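Local coordinates for protein cysteine protease-like VirA (Shigella flexneri, PDB 3EB8) that acts as a secreted virulence effector required for bacterial entry into epithelial cells and for intracellular and intercellular spread, its reported protease action on alpha-tubulin being disputed, at residues Ser15-Lys18 and Leu19-Phe23; Val140-Asp143 and Ile144-Ile148; Leu218-Ser221 and Leu222-Pro226; Met255-Asn258 and Ile259-Leu263; Asn340-Pro344 and Glu345-Val349. All coordinates share one frame; numbering follows the deposited sequence.

How the interactions relate
Along the chain the five contacts come strictly in series; each is local, so none nests in or crosses another. Interaction 1 is the end of helix 12-21, where the chain turns into strand 24-25 of the antiparallel sheet. Interaction 2 is a regular stretch of helix 140-149. Interaction 3 closes a tight turn between helices 210-221 and 226-234, and interaction 4 lies in helix 245-265, both within the tubulin-binding region. Interaction 5 rounds the turn from helix 335-341 into strand 348-356 of the mixed sheet. Centres of interactions 3 and 4 are about 43 Å apart, on opposite sides of the chain's centre; nearest atoms of interactions 2 and 5 are about 8 Å apart.

Interaction 1. Residues Ser15-Lys18 and Leu19-Phe23; sequences SEKK and LMDSF
The fraying C-terminal end of helix 12-21 brings Lys-17 and Asp-21 one turn apart, joined by a long salt bridge. Lys-17 NZ lies 3.4 Å from Asp-21 OD2, a weak bond. The lysine chain folds, bending at chi2 (97°) and again at chi3, and its CD also passes 3.6 Å from Asp-21 OD2. A chi1 of -70° sets Asp-21 CG opposite its own carbonyl carbon and turns the carboxylate back over the helix; OD1 comes 3.0 Å from Lys-17 O, a meeting of two acceptors whose repulsion the nearby ammonium group would be expected to ease. The backbone evidence agrees with an unwinding helix. Leu-19 N still makes a straight bond to Ser-15 O, 2.9 Å at 173°. Leu-19 has already left helical psi, however, and Met-20 has a positive phi, so Asp-21 N reaches Lys-17 O only weakly at 3.4 Å. Lys-18 O receives two weak bonds from Ser-22, from N at 3.5 Å and from OG at 3.4 Å. This end of the helix leads into strand 24-25, an outermost strand of the five-stranded antiparallel sheet. Leu-19 and Ser-22 touch Ile-41 of that sheet, and Phe-23 packs on Ala-39, Ile-46 and Leu-48. Lys-85 NZ donates hydrogen bonds to the carbonyl oxygens of both Asp-21 and Phe-23.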
loop_
_atom_site.group_PDB
_atom_site.type_symbol
_atom_site.label_atom_id
_atom_site.label_comp_id
_atom_site.label_asym_id
_atom_site.label_seq_id
_atom_site.Cartn_x
_atom_site.Cartn_y
_atom_site.Cartn_z
ATOM N N SER A 15 -14.158 -17.524 10.532
ATOM C CA SER A 15 -13.353 -17.604 11.753
ATOM C C SER A 15 -11.870 -17.533 11.426
ATOM O O SER A 15 -11.104 -16.787 12.050
ATOM C CB SER A 15 -13.630 -18.907 12.502
ATOM O OG SER A 15 -14.946 -18.913 13.020
ATOM N N GLU A 16 -11.469 -18.326 10.443
ATOM C CA GLU A 16 -10.088 -18.346 9.999
ATOM C C GLU A 16 -9.633 -16.952 9.552
ATOM O O GLU A 16 -8.630 -16.438 10.025
ATOM C CB GLU A 16 -9.912 -19.375 8.878
ATOM C CG GLU A 16 -8.463 -19.616 8.497
ATOM C CD GLU A 16 -8.261 -20.897 7.710
ATOM O OE1 GLU A 16 -7.135 -21.091 7.208
ATOM O OE2 GLU A 16 -9.217 -21.707 7.594
ATOM N N LYS A 17 -10.378 -16.327 8.655
ATOM C CA LYS A 17 -9.940 -15.049 8.127
ATOM C C LYS A 17 -10.015 -13.968 9.196
ATOM O O LYS A 17 -9.296 -12.983 9.120
ATOM C CB LYS A 17 -10.728 -14.673 6.866
ATOM C CG LYS A 17 -11.884 -13.731 7.077
ATOM C CD LYS A 17 -11.459 -12.313 6.760
ATOM C CE LYS A 17 -10.823 -12.227 5.377
ATOM N NZ LYS A 17 -10.058 -10.954 5.213
ATOM N N LYS A 18 -10.868 -14.176 10.201
ATOM C CA LYS A 18 -11.056 -13.230 11.307
ATOM C C LYS A 18 -9.859 -13.298 12.270
ATOM O O LYS A 18 -9.343 -12.278 12.711
ATOM C CB LYS A 18 -12.364 -13.536 12.043
ATOM C CG LYS A 18 -13.261 -12.331 12.319
ATOM C CD LYS A 18 -13.144 -11.842 13.761
ATOM C CE LYS A 18 -14.468 -11.254 14.285
ATOM N NZ LYS A 18 -14.788 -9.874 13.793
ATOM N N LEU A 19 -9.422 -14.508 12.611
ATOM C CA LEU A 19 -8.082 -14.663 13.150
ATOM C C LEU A 19 -7.293 -14.302 11.905
ATOM O O LEU A 19 -7.889 -14.041 10.870
ATOM C CB LEU A 19 -7.848 -16.114 13.588
ATOM C CG LEU A 19 -8.962 -16.689 14.488
ATOM C CD1 LEU A 19 -8.957 -18.225 14.588
ATOM C CD2 LEU A 19 -8.940 -16.061 15.885
ATOM N N MET A 20 -5.980 -14.268 11.962
ATOM C CA MET A 20 -5.198 -13.897 10.771
ATOM C C MET A 20 -5.211 -12.389 10.598
ATOM O O MET A 20 -4.157 -11.771 10.513
ATOM C CB MET A 20 -5.690 -14.553 9.461
ATOM C CG MET A 20 -5.645 -16.077 9.384
ATOM S SD MET A 20 -4.261 -16.804 10.259
ATOM C CE MET A 20 -2.867 -16.135 9.351
ATOM N N ASP A 21 -6.398 -11.794 10.526
ATOM C CA ASP A 21 -6.479 -10.337 10.458
ATOM C C ASP A 21 -6.005 -9.754 11.790
ATOM O O ASP A 21 -5.283 -8.763 11.829
ATOM C CB ASP A 21 -7.899 -9.875 10.122
ATOM C CG ASP A 21 -8.313 -10.200 8.681
ATOM O OD1 ASP A 21 -7.548 -10.884 7.938
ATOM O OD2 ASP A 21 -9.425 -9.761 8.301
ATOM N N SER A 22 -6.412 -10.403 12.875
ATOM C CA SER A 22 -5.920 -10.149 14.226
ATOM C C SER A 22 -4.391 -10.064 14.326
ATOM O O SER A 22 -3.858 -9.526 15.294
ATOM C CB SER A 22 -6.427 -11.253 15.157
ATOM O OG SER A 22 -7.798 -11.067 15.456
ATOM N N PHE A 23 -3.693 -10.609 13.336
ATOM C CA PHE A 23 -2.244 -10.637 13.372
ATOM C C PHE A 23 -1.667 -9.273 13.021
ATOM O O PHE A 23 -2.059 -8.654 12.028
ATOM C CB PHE A 23 -1.679 -11.733 12.456
ATOM C CG PHE A 23 -1.718 -13.106 13.065
ATOM C CD1 PHE A 23 -2.829 -13.916 12.911
ATOM C CD2 PHE A 23 -0.648 -13.574 13.820
ATOM C CE1 PHE A 23 -2.881 -15.176 13.495
ATOM C CE2 PHE A 23 -0.681 -14.836 14.407
ATOM C CZ PHE A 23 -1.793 -15.642 14.243
#

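Interaction 2. Residues Val140-Asp143 and Ile144-Ile148; sequences VWHD and IYRDI
Val-140 O to Ile-144 N (3.0 Å), Trp-141 O to Tyr-145 N (3.1 Å) and Asp-143 O to Asp-147 N (3.1 Å) form the i to i+4 hydrogen bonds of a regular alpha-helix, residues 140-149. Its buried side carries Ile-144, whose CG2 lies 3.3 Å from Trp-141 O; the Ile-144 side chain continues onto Ile-174 of helix 167-176 and Thr-233 of helix 226-234. Trp-141 NE1 to Lys-187 O and Gln-238 N to Asp-143 OD2 tie the helix to its surroundings, while Ser-139 OG bonds the same OD2 at the helix's own N-terminal end. The more exposed side belongs to His-142 and Arg-146. Starting from a chi1 of -60°, the arginine chain passes back along the helix, and His-142 O receives both Arg-146 N at 2.9 Å and, weakly, Arg-146 NE at 3.3 Å. The imidazole and guanidinium planes stand 65° apart, and His-142 CB meets the guanidinium edge, 3.2 Å from Arg-146 NH2.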
loop_
_atom_site.group_PDB
_atom_site.type_symbol
_atom_site.label_atom_id
_atom_site.label_comp_id
_atom_site.label_asym_id
_atom_site.label_seq_id
_atom_site.Cartn_x
_atom_site.Cartn_y
_atom_site.Cartn_z
ATOM N N VAL A 140 4.987 15.921 -7.400
ATOM C CA VAL A 140 3.782 15.363 -6.798
ATOM C C VAL A 140 2.466 15.791 -7.461
ATOM O O VAL A 140 1.598 14.954 -7.676
ATOM C CB VAL A 140 3.728 15.594 -5.269
ATOM C CG1 VAL A 140 3.549 17.044 -4.956
ATOM C CG2 VAL A 140 2.601 14.787 -4.659
ATOM N N TRP A 141 2.316 17.074 -7.786
ATOM C CA TRP A 141 1.098 17.543 -8.459
ATOM C C TRP A 141 0.885 16.872 -9.827
ATOM O O TRP A 141 -0.226 16.462 -10.149
ATOM C CB TRP A 141 1.088 19.066 -8.664
ATOM C CG TRP A 141 1.257 19.927 -7.438
ATOM C CD1 TRP A 141 1.759 21.198 -7.405
ATOM C CD2 TRP A 141 0.913 19.596 -6.084
ATOM N NE1 TRP A 141 1.755 21.676 -6.119
ATOM C CE2 TRP A 141 1.252 20.711 -5.287
ATOM C CE3 TRP A 141 0.367 18.464 -5.468
ATOM C CZ2 TRP A 141 1.057 20.728 -3.904
ATOM C CZ3 TRP A 141 0.173 18.481 -4.088
ATOM C CH2 TRP A 141 0.520 19.605 -3.323
ATOM N N HIS A 142 1.938 16.777 -10.634
ATOM C CA HIS A 142 1.815 16.149 -11.950
ATOM C C HIS A 142 1.610 14.647 -11.812
ATOM O O HIS A 142 0.897 14.038 -12.604
ATOM C CB HIS A 142 3.041 16.440 -12.826
ATOM C CG HIS A 142 3.247 17.896 -13.109
ATOM N ND1 HIS A 142 3.479 18.824 -12.115
ATOM C CD2 HIS A 142 3.258 18.583 -14.275
ATOM C CE1 HIS A 142 3.620 20.020 -12.655
ATOM N NE2 HIS A 142 3.491 19.902 -13.965
ATOM N N ASP A 143 2.237 14.063 -10.796
ATOM C CA ASP A 143 2.053 12.653 -10.477
ATOM C C ASP A 143 0.583 12.300 -10.179
ATOM O O ASP A 143 0.038 11.363 -10.752
ATOM C CB ASP A 143 2.973 12.244 -9.322
ATOM C CG ASP A 143 4.438 12.291 -9.713
ATOM O OD1 ASP A 143 4.714 12.265 -10.933
ATOM O OD2 ASP A 143 5.314 12.360 -8.816
ATOM N N ILE A 144 -0.078 13.043 -9.302
ATOM C CA ILE A 144 -1.492 12.730 -9.044
ATOM C C ILE A 144 -2.365 13.018 -10.280
ATOM O O ILE A 144 -3.195 12.201 -10.666
ATOM C CB ILE A 144 -2.041 13.406 -7.760
ATOM C CG1 ILE A 144 -3.423 12.845 -7.411
ATOM C CG2 ILE A 144 -2.066 14.904 -7.914
ATOM C CD1 ILE A 144 -3.926 13.206 -6.007
ATOM N N TYR A 145 -2.145 14.154 -10.926
ATOM C CA TYR A 145 -2.864 14.472 -12.145
ATOM C C TYR A 145 -2.804 13.311 -13.157
ATOM O O TYR A 145 -3.834 12.763 -13.552
ATOM C CB TYR A 145 -2.331 15.759 -12.787
ATOM C CG TYR A 145 -3.076 16.131 -14.049
ATOM C CD1 TYR A 145 -4.343 16.674 -13.981
ATOM C CD2 TYR A 145 -2.533 15.893 -15.301
ATOM C CE1 TYR A 145 -5.043 16.996 -15.115
ATOM C CE2 TYR A 145 -3.223 16.216 -16.455
ATOM C CZ TYR A 145 -4.483 16.771 -16.356
ATOM O OH TYR A 145 -5.195 17.102 -17.495
ATOM N N ARG A 146 -1.594 12.948 -13.575
ATOM C CA ARG A 146 -1.428 11.877 -14.548
ATOM C C ARG A 146 -2.172 10.612 -14.113
ATOM O O ARG A 146 -2.918 10.020 -14.904
ATOM C CB ARG A 146 0.056 11.583 -14.793
ATOM C CG ARG A 146 0.811 12.782 -15.323
ATOM C CD ARG A 146 2.321 12.577 -15.357
ATOM N NE ARG A 146 3.015 13.840 -15.106
ATOM C CZ ARG A 146 4.210 14.157 -15.592
ATOM N NH1 ARG A 146 4.857 13.310 -16.382
ATOM N NH2 ARG A 146 4.753 15.333 -15.297
ATOM N N ASP A 147 -1.987 10.213 -12.856
ATOM C CA ASP A 147 -2.575 8.964 -12.380
ATOM C C ASP A 147 -4.113 9.002 -12.300
ATOM O O ASP A 147 -4.787 8.043 -12.690
ATOM C CB ASP A 147 -1.968 8.541 -11.037
ATOM C CG ASP A 147 -2.366 7.122 -10.642
ATOM O OD1 ASP A 147 -1.478 6.241 -10.630
ATOM O OD2 ASP A 147 -3.567 6.882 -10.365
ATOM N N ILE A 148 -4.667 10.100 -11.796
ATOM C CA ILE A 148 -6.115 10.210 -11.738
ATOM C C ILE A 148 -6.670 10.307 -13.139
ATOM O O ILE A 148 -7.706 9.731 -13.439
ATOM C CB ILE A 148 -6.575 11.407 -10.894
ATOM C CG1 ILE A 148 -6.194 11.182 -9.425
ATOM C CG2 ILE A 148 -8.079 11.599 -11.017
ATOM C CD1 ILE A 148 -6.611 9.844 -8.884
#

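Interaction 3. Residues Leu218-Ser221 and Leu222-Pro226; sequences LFTS and LFQDP
Phe-219 and Phe-223 make the tight side of this helix-ending turn. A chi1 of -79° swings the Phe-223 ring back toward Phe-219, whose CB stands over the ring centre, 4.2 Å from the centroid and 12° off the normal, a CH-pi contact; the two rings are oblique, their planes at 31°. Leu-222 lies beside Phe-219 on the side of Leu-218, its CD1 3.9 Å from Phe-219 CD2 and 4.2 Å from Leu-218 CG. The backbone shows why they converge: Leu-222 N still bonds Leu-218 O at 3.1 Å, but the residue itself leaves helical angles, and Phe-223 has a positive phi. The other side is looser and partly exposed. There Thr-220 and Gln-224 run side by side, and Gln-224 N reaches Ser-221 O at 3.3 Å from well above the carbonyl plane. Asp-225 N-caps helix 226-234 through its OD1 to Ala-227 N, while OD2 bonds Tyr-300 OH. Around the turn, Phe-160 of strand 157-160 touches Leu-218, Phe-219 and Leu-222, and Tyr-194 of helix 194-204 meets Thr-220 and Gln-224.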
loop_
_atom_site.group_PDB
_atom_site.type_symbol
_atom_site.label_atom_id
_atom_site.label_comp_id
_atom_site.label_asym_id
_atom_site.label_seq_id
_atom_site.Cartn_x
_atom_site.Cartn_y
_atom_site.Cartn_z
ATOM N N LEU A 218 -18.555 13.251 6.347
ATOM C CA LEU A 218 -17.189 12.837 6.581
ATOM C C LEU A 218 -16.256 13.483 5.562
ATOM O O LEU A 218 -15.273 14.139 5.926
ATOM C CB LEU A 218 -17.103 11.315 6.491
ATOM C CG LEU A 218 -15.743 10.661 6.713
ATOM C CD1 LEU A 218 -15.158 11.179 8.012
ATOM C CD2 LEU A 218 -15.894 9.140 6.746
ATOM N N PHE A 219 -16.564 13.308 4.282
ATOM C CA PHE A 219 -15.691 13.832 3.244
ATOM C C PHE A 219 -15.751 15.345 3.143
ATOM O O PHE A 219 -14.844 15.956 2.615
ATOM C CB PHE A 219 -15.961 13.181 1.881
ATOM C CG PHE A 219 -15.717 11.708 1.878
ATOM C CD1 PHE A 219 -16.682 10.830 1.426
ATOM C CD2 PHE A 219 -14.534 11.192 2.392
ATOM C CE1 PHE A 219 -16.460 9.454 1.451
ATOM C CE2 PHE A 219 -14.306 9.819 2.414
ATOM C CZ PHE A 219 -15.274 8.951 1.939
ATOM N N THR A 220 -16.817 15.947 3.646
ATOM C CA THR A 220 -16.893 17.404 3.650
ATOM C C THR A 220 -15.863 17.987 4.607
ATOM O O THR A 220 -15.213 18.982 4.304
ATOM C CB THR A 220 -18.302 17.913 4.030
ATOM O OG1 THR A 220 -19.215 17.624 2.963
ATOM C CG2 THR A 220 -18.279 19.416 4.261
ATOM N N SER A 221 -15.731 17.348 5.764
ATOM C CA SER A 221 -14.774 17.754 6.781
ATOM C C SER A 221 -13.352 17.505 6.296
ATOM O O SER A 221 -12.558 18.432 6.194
ATOM C CB SER A 221 -15.050 17.021 8.097
ATOM O OG SER A 221 -13.920 17.062 8.948
ATOM N N LEU A 222 -13.020 16.257 5.989
ATOM C CA LEU A 222 -11.790 16.004 5.248
ATOM C C LEU A 222 -12.039 16.836 4.009
ATOM O O LEU A 222 -13.147 17.315 3.815
ATOM C CB LEU A 222 -11.671 14.540 4.867
ATOM C CG LEU A 222 -11.895 13.447 5.907
ATOM C CD1 LEU A 222 -12.036 12.076 5.223
ATOM C CD2 LEU A 222 -10.762 13.444 6.906
ATOM N N PHE A 223 -11.046 17.025 3.172
ATOM C CA PHE A 223 -11.240 17.801 1.935
ATOM C C PHE A 223 -11.045 19.288 2.201
ATOM O O PHE A 223 -10.586 20.027 1.334
ATOM C CB PHE A 223 -12.622 17.576 1.297
ATOM C CG PHE A 223 -12.746 16.291 0.499
ATOM C CD1 PHE A 223 -12.065 15.138 0.873
ATOM C CD2 PHE A 223 -13.587 16.229 -0.608
ATOM C CE1 PHE A 223 -12.207 13.966 0.149
ATOM C CE2 PHE A 223 -13.726 15.046 -1.348
ATOM C CZ PHE A 223 -13.033 13.919 -0.962
ATOM N N GLN A 224 -11.425 19.717 3.400
ATOM C CA GLN A 224 -11.058 21.030 3.892
ATOM C C GLN A 224 -9.859 20.923 4.831
ATOM O O GLN A 224 -9.353 21.925 5.312
ATOM C CB GLN A 224 -12.225 21.681 4.638
ATOM C CG GLN A 224 -13.445 21.926 3.769
ATOM C CD GLN A 224 -14.560 22.563 4.553
ATOM O OE1 GLN A 224 -15.494 21.884 5.003
ATOM N NE2 GLN A 224 -14.455 23.874 4.762
ATOM N N ASP A 225 -9.415 19.707 5.114
ATOM C CA ASP A 225 -8.271 19.548 5.983
ATOM C C ASP A 225 -6.995 19.467 5.133
ATOM O O ASP A 225 -6.776 18.492 4.427
ATOM C CB ASP A 225 -8.446 18.315 6.876
ATOM C CG ASP A 225 -7.300 18.121 7.829
ATOM O OD1 ASP A 225 -6.298 18.866 7.740
ATOM O OD2 ASP A 225 -7.403 17.216 8.671
ATOM N N PRO A 226 -6.142 20.503 5.209
ATOM C CA PRO A 226 -4.937 20.530 4.380
ATOM C C PRO A 226 -4.042 19.333 4.672
ATOM O O PRO A 226 -3.324 18.874 3.801
ATOM C CB PRO A 226 -4.245 21.827 4.789
ATOM C CG PRO A 226 -5.301 22.640 5.459
ATOM C CD PRO A 226 -6.199 21.647 6.130
#

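Interaction 4. Residues Met255-Asn258 and Ile259-Leu263; sequences MSEN and IENRL
Asn-261 folds back over the preceding turn of helix 245-265, against Glu-257. From CB, 3.5 Å from Glu-257 O, a chi1 of -54° swings the chain toward that turn, bringing CG to 3.0 Å from the same carbonyl oxygen. Glu-257 O thus lies over the flat of the amide, nearly above CG, with OD1 at 3.4 Å. ND2 sits 3.4 Å from Glu-257 CG; it is also close to Glu-257 O, but an oxygen above the amide plane has no N-H aimed at it, and the hydrogen-bond partner of ND2 is Ile-311 O. The glutamate carboxylate and the amide are turned 44° apart. Beneath them the helix is regular, with Asn-261 N to Glu-257 O at 3.0 Å and 170° and Arg-262 N to Asn-258 O at 2.9 Å. Within this part of the tubulin-binding region, backbone amides hold the turns together, while Asn-261 ND2 and Arg-262 NH2 bond to carbonyl oxygens outside the helix, on strand 300-312 and at Gln-269.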
loop_
_atom_site.group_PDB
_atom_site.type_symbol
_atom_site.label_atom_id
_atom_site.label_comp_id
_atom_site.label_asym_id
_atom_site.label_seq_id
_atom_site.Cartn_x
_atom_site.Cartn_y
_atom_site.Cartn_z
ATOM N N MET A 255 13.738 -5.975 -10.419
ATOM C CA MET A 255 13.640 -5.602 -11.825
ATOM C C MET A 255 14.515 -6.495 -12.692
ATOM O O MET A 255 14.163 -6.769 -13.840
ATOM C CB MET A 255 13.960 -4.123 -12.052
ATOM C CG MET A 255 12.909 -3.189 -11.464
ATOM S SD MET A 255 13.189 -1.449 -11.874
ATOM C CE MET A 255 14.780 -1.155 -11.114
ATOM N N SER A 256 15.646 -6.961 -12.159
ATOM C CA SER A 256 16.510 -7.847 -12.950
ATOM C C SER A 256 15.773 -9.133 -13.211
ATOM O O SER A 256 15.798 -9.653 -14.313
ATOM C CB SER A 256 17.840 -8.168 -12.255
ATOM O OG SER A 256 18.588 -6.986 -12.035
ATOM N N GLU A 257 15.106 -9.649 -12.191
ATOM C CA GLU A 257 14.324 -10.866 -12.354
ATOM C C GLU A 257 13.149 -10.635 -13.305
ATOM O O GLU A 257 12.827 -11.488 -14.123
ATOM C CB GLU A 257 13.832 -11.367 -10.996
ATOM C CG GLU A 257 12.519 -12.125 -11.050
ATOM C CD GLU A 257 12.161 -12.764 -9.707
ATOM O OE1 GLU A 257 10.935 -12.932 -9.415
ATOM O OE2 GLU A 257 13.117 -13.089 -8.949
ATOM N N ASN A 258 12.500 -9.482 -13.196
ATOM C CA ASN A 258 11.446 -9.154 -14.142
ATOM C C ASN A 258 11.985 -9.193 -15.580
ATOM O O ASN A 258 11.396 -9.823 -16.459
ATOM C CB ASN A 258 10.825 -7.788 -13.843
ATOM C CG ASN A 258 9.828 -7.369 -14.905
ATOM O OD1 ASN A 258 10.012 -6.357 -15.562
ATOM N ND2 ASN A 258 8.781 -8.166 -15.098
ATOM N N ILE A 259 13.115 -8.531 -15.800
ATOM C CA ILE A 259 13.724 -8.481 -17.128
ATOM C C ILE A 259 14.116 -9.861 -17.666
ATOM O O ILE A 259 13.902 -10.167 -18.847
ATOM C CB ILE A 259 14.991 -7.643 -17.133
ATOM C CG1 ILE A 259 14.671 -6.163 -17.014
ATOM C CG2 ILE A 259 15.775 -7.898 -18.395
ATOM C CD1 ILE A 259 15.900 -5.314 -17.108
ATOM N N GLU A 260 14.710 -10.690 -16.815
ATOM C CA GLU A 260 15.107 -12.035 -17.240
ATOM C C GLU A 260 13.903 -12.882 -17.652
ATOM O O GLU A 260 13.924 -13.555 -18.680
ATOM C CB GLU A 260 15.862 -12.772 -16.140
ATOM C CG GLU A 260 17.380 -12.712 -16.260
ATOM C CD GLU A 260 17.986 -11.498 -15.568
ATOM O OE1 GLU A 260 17.653 -10.355 -15.958
ATOM O OE2 GLU A 260 18.806 -11.693 -14.640
ATOM N N ASN A 261 12.858 -12.866 -16.834
ATOM C CA ASN A 261 11.672 -13.636 -17.138
ATOM C C ASN A 261 10.982 -13.112 -18.403
ATOM O O ASN A 261 10.483 -13.888 -19.215
ATOM C CB ASN A 261 10.725 -13.654 -15.941
ATOM C CG ASN A 261 11.412 -14.128 -14.673
ATOM O OD1 ASN A 261 12.416 -14.831 -14.730
ATOM N ND2 ASN A 261 10.879 -13.739 -13.521
ATOM N N ARG A 262 10.972 -11.797 -18.575
ATOM C CA ARG A 262 10.380 -11.215 -19.758
ATOM C C ARG A 262 11.112 -11.720 -21.020
ATOM O O ARG A 262 10.495 -12.258 -21.953
ATOM C CB ARG A 262 10.383 -9.689 -19.654
ATOM C CG ARG A 262 9.958 -9.009 -20.924
ATOM C CD ARG A 262 9.056 -7.840 -20.649
ATOM N NE ARG A 262 8.324 -7.467 -21.850
ATOM C CZ ARG A 262 7.593 -6.369 -21.951
ATOM N NH1 ARG A 262 7.501 -5.539 -20.920
ATOM N NH2 ARG A 262 6.961 -6.100 -23.083
ATOM N N LEU A 263 12.431 -11.586 -21.028
ATOM C CA LEU A 263 13.234 -12.057 -22.159
ATOM C C LEU A 263 13.049 -13.557 -22.378
ATOM O O LEU A 263 12.970 -14.042 -23.505
ATOM C CB LEU A 263 14.712 -11.775 -21.891
ATOM C CG LEU A 263 15.489 -11.250 -23.093
ATOM C CD1 LEU A 263 15.379 -12.162 -24.358
ATOM C CD2 LEU A 263 14.985 -9.849 -23.357
#

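Interaction 5. Residues Asn340-Pro344 and Glu345-Val349; sequences NAIPP and ESRQV
Arg-347 reaches back to Ile-342 because chi1 (-54°) places its CG opposite the carbonyl carbon, CD continues nearly straight (chi2 170°), and a bend at chi3 (-147°) turns the guanidinium flat against the turn. Two of its nitrogens then grip one atom side-on: NE is 3.1 Å and NH2 3.0 Å from Ile-342 O, which lies in the guanidinium plane. Seen from the carbonyl the two donors differ, NH2 lying in its plane and NE well above it. One guanidinium face rests on Pro-344, whose N is 3.4 Å above the plane, with CD 3.6 Å from Arg-347 NH2. Ile-342 crosses the arginine stem at about a right angle, its CG2 3.7 Å from Arg-347 CG. The backbone meanwhile makes a short 3-10 turn, Ser-346 N bonding Pro-343 O at 2.9 Å and Arg-347 N bonding Pro-344 O at 3.0 Å, and so passes from helix 335-341 to strand 348-356. Ile-342 is the first residue past the helix, and its carbonyl is met by a side chain. With NH1 going to Leu-240 O, two carbonyl oxygens take three N-H groups of a buried guanidinium, which would be expected to spread its charge over neutral acceptors.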
loop_
_atom_site.group_PDB
_atom_site.type_symbol
_atom_site.label_atom_id
_atom_site.label_comp_id
_atom_site.label_asym_id
_atom_site.label_seq_id
_atom_site.Cartn_x
_atom_site.Cartn_y
_atom_site.Cartn_z
ATOM N N ASN A 340 9.172 17.833 4.230
ATOM C CA ASN A 340 9.416 18.079 5.653
ATOM C C ASN A 340 8.522 17.229 6.567
ATOM O O ASN A 340 8.979 16.735 7.582
ATOM C CB ASN A 340 9.292 19.566 5.992
ATOM C CG ASN A 340 10.563 20.348 5.681
ATOM O OD1 ASN A 340 11.550 20.300 6.432
ATOM N ND2 ASN A 340 10.530 21.105 4.595
ATOM N N ALA A 341 7.263 17.035 6.182
ATOM C CA ALA A 341 6.336 16.204 6.963
ATOM C C ALA A 341 6.601 14.694 6.826
ATOM O O ALA A 341 6.403 13.943 7.779
ATOM C CB ALA A 341 4.890 16.534 6.620
ATOM N N ILE A 342 7.071 14.270 5.652
ATOM C CA ILE A 342 7.244 12.847 5.333
ATOM C C ILE A 342 8.641 12.529 4.795
ATOM O O ILE A 342 8.787 12.200 3.620
ATOM C CB ILE A 342 6.225 12.385 4.256
ATOM C CG1 ILE A 342 4.874 13.085 4.456
ATOM C CG2 ILE A 342 6.095 10.848 4.267
ATOM C CD1 ILE A 342 3.903 12.888 3.327
ATOM N N PRO A 343 9.672 12.658 5.652
ATOM C CA PRO A 343 11.057 12.342 5.290
ATOM C C PRO A 343 11.204 10.842 5.102
ATOM O O PRO A 343 10.443 10.112 5.720
ATOM C CB PRO A 343 11.843 12.762 6.552
ATOM C CG PRO A 343 10.838 12.661 7.660
ATOM C CD PRO A 343 9.603 13.233 7.012
ATOM N N PRO A 344 12.178 10.395 4.287
ATOM C CA PRO A 344 12.489 8.970 4.088
ATOM C C PRO A 344 12.486 8.133 5.381
ATOM O O PRO A 344 11.895 7.042 5.402
ATOM C CB PRO A 344 13.894 9.007 3.482
ATOM C CG PRO A 344 13.935 10.290 2.739
ATOM C CD PRO A 344 13.053 11.264 3.478
ATOM N N GLU A 345 13.128 8.640 6.428
ATOM C CA GLU A 345 13.216 7.946 7.707
ATOM C C GLU A 345 11.861 7.607 8.319
ATOM O O GLU A 345 11.747 6.660 9.084
ATOM C CB GLU A 345 14.043 8.763 8.709
ATOM C CG GLU A 345 13.842 10.267 8.588
ATOM C CD GLU A 345 14.957 11.078 9.244
ATOM O OE1 GLU A 345 15.084 11.023 10.489
ATOM O OE2 GLU A 345 15.698 11.780 8.513
ATOM N N SER A 346 10.831 8.381 8.010
ATOM C CA SER A 346 9.515 8.060 8.566
ATOM C C SER A 346 8.603 7.264 7.635
ATOM O O SER A 346 7.450 6.986 7.980
ATOM C CB SER A 346 8.808 9.312 9.092
ATOM O OG SER A 346 9.207 10.453 8.369
ATOM N N ARG A 347 9.115 6.884 6.468
ATOM C CA ARG A 347 8.346 6.024 5.570
ATOM C C ARG A 347 8.812 4.599 5.733
ATOM O O ARG A 347 10.010 4.339 5.779
ATOM C CB ARG A 347 8.506 6.411 4.101
ATOM C CG ARG A 347 8.217 7.832 3.756
ATOM C CD ARG A 347 8.649 8.090 2.354
ATOM N NE ARG A 347 9.103 9.455 2.226
ATOM C CZ ARG A 347 9.887 9.897 1.254
ATOM N NH1 ARG A 347 10.303 9.078 0.296
ATOM N NH2 ARG A 347 10.251 11.170 1.240
ATOM N N GLN A 348 7.869 3.676 5.831
ATOM C CA GLN A 348 8.220 2.269 5.803
ATOM C C GLN A 348 7.854 1.645 4.463
ATOM O O GLN A 348 6.735 1.811 3.953
ATOM C CB GLN A 348 7.553 1.514 6.928
ATOM C CG GLN A 348 8.050 0.105 7.067
ATOM C CD GLN A 348 7.386 -0.589 8.227
ATOM O OE1 GLN A 348 6.226 -1.010 8.127
ATOM N NE2 GLN A 348 8.108 -0.697 9.354
ATOM N N VAL A 349 8.815 0.929 3.910
ATOM C CA VAL A 349 8.696 0.374 2.574
ATOM C C VAL A 349 8.731 -1.139 2.657
ATOM O O VAL A 349 9.534 -1.711 3.405
ATOM C CB VAL A 349 9.818 0.922 1.660
ATOM C CG1 VAL A 349 9.855 0.190 0.330
ATOM C CG2 VAL A 349 9.615 2.413 1.447
#